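Local coordinates for protein (S)-ureidoglycine aminohydrolase (Escherichia coli, PDB 1RC6) that hydrolyses (S)-ureidoglycine to (S)-ureidoglycolate and ammonia in allantoin degradation, using manganese as its metal, at residues Ser208-Ile220 and Ile228-Val241. Residues are numbered along the deposited sequence; the frame is centred on the assembly and turned at random.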
# COMPACT_ATOMS: atom_id res chain seq x y z
N SER A 208 -6.37 -5.32 8.48
CA SER A 208 -7.15 -6.17 9.36
C SER A 208 -8.08 -5.38 10.24
O SER A 208 -8.00 -4.15 10.33
CB SER A 208 -6.22 -7.01 10.24
OG SER A 208 -5.63 -6.20 11.25
N GLY A 209 -8.96 -6.11 10.91
CA GLY A 209 -9.90 -5.49 11.81
C GLY A 209 -11.04 -4.82 11.09
O GLY A 209 -11.37 -5.15 9.96
N GLN A 210 -11.65 -3.86 11.77
CA GLN A 210 -12.77 -3.13 11.24
C GLN A 210 -12.85 -1.82 11.99
O GLN A 210 -12.62 -1.78 13.19
CB GLN A 210 -14.04 -3.94 11.46
CG GLN A 210 -15.32 -3.17 11.29
CD GLN A 210 -16.54 -4.02 11.55
OE1 GLN A 210 -16.64 -4.68 12.59
NE2 GLN A 210 -17.48 -4.03 10.61
N GLY A 211 -13.16 -0.75 11.28
CA GLY A 211 -13.25 0.53 11.94
C GLY A 211 -14.17 1.45 11.17
O GLY A 211 -14.89 1.01 10.29
N VAL A 212 -14.15 2.72 11.53
CA VAL A 212 -14.97 3.70 10.85
C VAL A 212 -14.11 4.91 10.50
O VAL A 212 -13.38 5.44 11.34
CB VAL A 212 -16.16 4.14 11.72
CG1 VAL A 212 -16.98 5.18 11.00
CG2 VAL A 212 -17.02 2.93 12.04
N TYR A 213 -14.20 5.32 9.24
CA TYR A 213 -13.44 6.45 8.75
C TYR A 213 -14.35 7.63 8.51
O TYR A 213 -15.55 7.48 8.32
CB TYR A 213 -12.75 6.08 7.43
CG TYR A 213 -11.25 6.07 7.50
CD1 TYR A 213 -10.57 5.19 8.34
CD2 TYR A 213 -10.50 6.93 6.70
CE1 TYR A 213 -9.18 5.17 8.39
CE2 TYR A 213 -9.11 6.92 6.74
CZ TYR A 213 -8.45 6.04 7.59
OH TYR A 213 -7.08 6.04 7.63
N ASN A 214 -13.75 8.82 8.52
CA ASN A 214 -14.49 10.04 8.28
C ASN A 214 -13.74 10.80 7.20
O ASN A 214 -12.86 11.61 7.50
CB ASN A 214 -14.55 10.89 9.55
CG ASN A 214 -15.26 12.22 9.32
OD1 ASN A 214 -16.47 12.26 9.12
ND2 ASN A 214 -14.50 13.31 9.34
N LEU A 215 -14.09 10.52 5.95
CA LEU A 215 -13.44 11.16 4.82
C LEU A 215 -13.96 12.58 4.60
O LEU A 215 -13.52 13.51 5.28
CB LEU A 215 -13.65 10.31 3.55
CG LEU A 215 -13.11 8.87 3.57
CD1 LEU A 215 -11.64 8.88 3.93
CD2 LEU A 215 -13.90 8.03 4.56
N ASP A 216 -14.88 12.75 3.66
CA ASP A 216 -15.43 14.07 3.39
C ASP A 216 -16.62 14.34 4.31
O ASP A 216 -17.76 14.47 3.86
CB ASP A 216 -15.84 14.20 1.92
CG ASP A 216 -14.64 14.43 1.01
OD1 ASP A 216 -14.82 14.41 -0.23
OD2 ASP A 216 -13.53 14.66 1.53
N ASN A 217 -16.32 14.40 5.60
CA ASN A 217 -17.30 14.66 6.64
C ASN A 217 -18.36 13.59 6.78
O ASN A 217 -19.33 13.78 7.51
CB ASN A 217 -17.99 16.00 6.40
CG ASN A 217 -17.05 17.16 6.55
OD1 ASN A 217 -17.44 18.32 6.45
ND2 ASN A 217 -15.78 16.86 6.81
N ASN A 218 -18.18 12.47 6.10
CA ASN A 218 -19.16 11.40 6.20
C ASN A 218 -18.53 10.13 6.72
O ASN A 218 -17.45 9.73 6.29
CB ASN A 218 -19.82 11.14 4.84
CG ASN A 218 -20.78 12.26 4.44
OD1 ASN A 218 -21.83 12.44 5.07
ND2 ASN A 218 -20.42 13.01 3.41
N TRP A 219 -19.21 9.50 7.67
CA TRP A 219 -18.69 8.28 8.25
C TRP A 219 -18.93 7.11 7.32
O TRP A 219 -20.02 6.96 6.75
CB TRP A 219 -19.36 8.02 9.60
CG TRP A 219 -19.12 9.12 10.56
CD1 TRP A 219 -19.88 10.24 10.72
CD2 TRP A 219 -18.03 9.24 11.47
NE1 TRP A 219 -19.32 11.06 11.67
CE2 TRP A 219 -18.18 10.47 12.14
CE3 TRP A 219 -16.92 8.44 11.77
CZ2 TRP A 219 -17.28 10.91 13.11
CZ3 TRP A 219 -16.02 8.87 12.73
CH2 TRP A 219 -16.20 10.10 13.39
N ILE A 220 -17.90 6.29 7.14
CA ILE A 220 -17.99 5.14 6.27
C ILE A 220 -17.39 3.93 6.94
O ILE A 220 -16.22 3.92 7.29
CB ILE A 220 -17.23 5.36 4.94
CG1 ILE A 220 -17.79 6.57 4.20
CG2 ILE A 220 -17.36 4.11 4.07
CD1 ILE A 220 -19.22 6.40 3.72
N ILE A 228 -8.41 2.88 0.42
CA ILE A 228 -8.85 4.26 0.46
C ILE A 228 -7.84 5.23 -0.12
O ILE A 228 -6.67 5.22 0.27
CB ILE A 228 -9.12 4.69 1.90
CG1 ILE A 228 -9.98 3.65 2.60
CG2 ILE A 228 -9.80 6.05 1.91
CD1 ILE A 228 -10.13 3.91 4.07
N PHE A 229 -8.29 6.07 -1.04
CA PHE A 229 -7.43 7.08 -1.62
C PHE A 229 -7.76 8.45 -1.03
O PHE A 229 -8.82 9.00 -1.29
CB PHE A 229 -7.59 7.17 -3.13
CG PHE A 229 -6.88 8.35 -3.72
CD1 PHE A 229 -7.59 9.38 -4.33
CD2 PHE A 229 -5.49 8.46 -3.64
CE1 PHE A 229 -6.93 10.49 -4.86
CE2 PHE A 229 -4.82 9.56 -4.16
CZ PHE A 229 -5.54 10.58 -4.77
N MET A 230 -6.84 8.98 -0.24
CA MET A 230 -7.02 10.28 0.40
C MET A 230 -6.22 11.29 -0.43
O MET A 230 -4.99 11.31 -0.38
CB MET A 230 -6.47 10.22 1.82
CG MET A 230 -7.06 9.11 2.70
SD MET A 230 -6.06 8.83 4.21
CE MET A 230 -6.52 7.17 4.66
N GLY A 231 -6.93 12.11 -1.20
CA GLY A 231 -6.26 13.09 -2.04
C GLY A 231 -5.56 14.24 -1.34
O GLY A 231 -5.62 14.39 -0.12
N ALA A 232 -4.87 15.06 -2.13
CA ALA A 232 -4.15 16.21 -1.60
C ALA A 232 -5.13 17.27 -1.09
O ALA A 232 -6.08 17.66 -1.79
CB ALA A 232 -3.24 16.79 -2.68
N TYR A 233 -4.88 17.74 0.12
CA TYR A 233 -5.71 18.75 0.77
C TYR A 233 -7.04 18.14 1.19
O TYR A 233 -8.09 18.60 0.77
CB TYR A 233 -5.95 19.92 -0.18
CG TYR A 233 -4.71 20.66 -0.61
CD1 TYR A 233 -4.09 21.59 0.23
CD2 TYR A 233 -4.17 20.45 -1.88
CE1 TYR A 233 -2.96 22.30 -0.19
CE2 TYR A 233 -3.05 21.15 -2.30
CZ TYR A 233 -2.44 22.07 -1.47
OH TYR A 233 -1.33 22.76 -1.93
N SER A 234 -6.99 17.10 2.01
CA SER A 234 -8.19 16.45 2.50
C SER A 234 -8.04 16.15 3.99
O SER A 234 -6.92 16.06 4.50
CB SER A 234 -8.44 15.15 1.72
OG SER A 234 -7.38 14.21 1.90
N LEU A 235 -9.16 16.01 4.70
CA LEU A 235 -9.12 15.71 6.14
C LEU A 235 -9.60 14.30 6.43
O LEU A 235 -10.72 13.93 6.09
CB LEU A 235 -9.96 16.70 6.94
CG LEU A 235 -10.32 16.24 8.37
CD1 LEU A 235 -9.07 15.81 9.14
CD2 LEU A 235 -11.03 17.36 9.09
N GLN A 236 -8.74 13.52 7.08
CA GLN A 236 -9.05 12.13 7.41
C GLN A 236 -9.32 11.94 8.90
O GLN A 236 -9.03 12.81 9.72
CB GLN A 236 -7.89 11.23 6.99
CG GLN A 236 -7.21 11.66 5.68
CD GLN A 236 -8.12 11.57 4.47
OE1 GLN A 236 -7.77 12.05 3.38
NE2 GLN A 236 -9.28 10.94 4.63
N ALA A 237 -9.87 10.78 9.24
CA ALA A 237 -10.17 10.45 10.62
C ALA A 237 -10.78 9.05 10.67
O ALA A 237 -11.58 8.68 9.81
CB ALA A 237 -11.14 11.46 11.20
N GLY A 238 -10.39 8.27 11.67
CA GLY A 238 -10.93 6.92 11.79
C GLY A 238 -10.65 6.35 13.16
O GLY A 238 -9.86 6.91 13.91
N TYR A 239 -11.29 5.23 13.49
CA TYR A 239 -11.07 4.63 14.79
C TYR A 239 -11.38 3.14 14.78
O TYR A 239 -12.23 2.68 14.02
CB TYR A 239 -11.94 5.35 15.85
CG TYR A 239 -13.42 5.05 15.76
CD1 TYR A 239 -13.94 3.88 16.30
CD2 TYR A 239 -14.29 5.93 15.11
CE1 TYR A 239 -15.30 3.58 16.20
CE2 TYR A 239 -15.66 5.64 15.01
CZ TYR A 239 -16.15 4.46 15.56
OH TYR A 239 -17.49 4.16 15.46
N GLY A 240 -10.67 2.39 15.62
CA GLY A 240 -10.87 0.95 15.69
C GLY A 240 -12.27 0.63 16.19
O GLY A 240 -12.96 1.50 16.71
N VAL A 241 -12.69 -0.62 16.05
CA VAL A 241 -14.02 -0.98 16.50
C VAL A 241 -14.30 -2.47 16.32
O VAL A 241 -13.40 -3.30 16.41
CB VAL A 241 -15.07 -0.17 15.71
CG1 VAL A 241 -15.24 -0.74 14.31
CG2 VAL A 241 -16.37 -0.14 16.46
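In the C-terminal cupin domain, strands 210-214 and 234-240 run antiparallel in a four-stranded sheet that faces strand 227-230 of the larger sheet, and Y213 with G238 illustrates how an aromatic residue is fitted between two layers. V212 N donates to Y239 O (3.1 Å), and N214 N pairs with A237 O, though that bond's length is doubtful. Between these bonds Y213 and G238 form a non-hydrogen-bonded pair, and a CB on the glycine would run into the ring at CD1. One face of the Y213 ring carries A237 O, offset toward the rim; over the centre of the opposite face sits I228 CD1, a CH-pi contact 4.1 Å from the centroid. With CG anti to its carbonyl carbon (chi1 -55°) and the chain extended beyond, M230 brings CE to the edge of that ring. On the other side of the sheet V212 and Y239 lie side by side, CB to CE2 3.7 Å, and W219 CZ3 touches the edge of the Y239 ring. Replacing Y213 by an alanine is likely to leave I228 CD1 and M230 CE without their aromatic partner and to open a gap between the sheets. L215 CD1 lies against NE2 of Q236, a probable manganese and substrate binder, but offers it no acceptor; with Y213 beside Y249, which probably binds the substrate, a largely nonpolar second shell appears to border the active site.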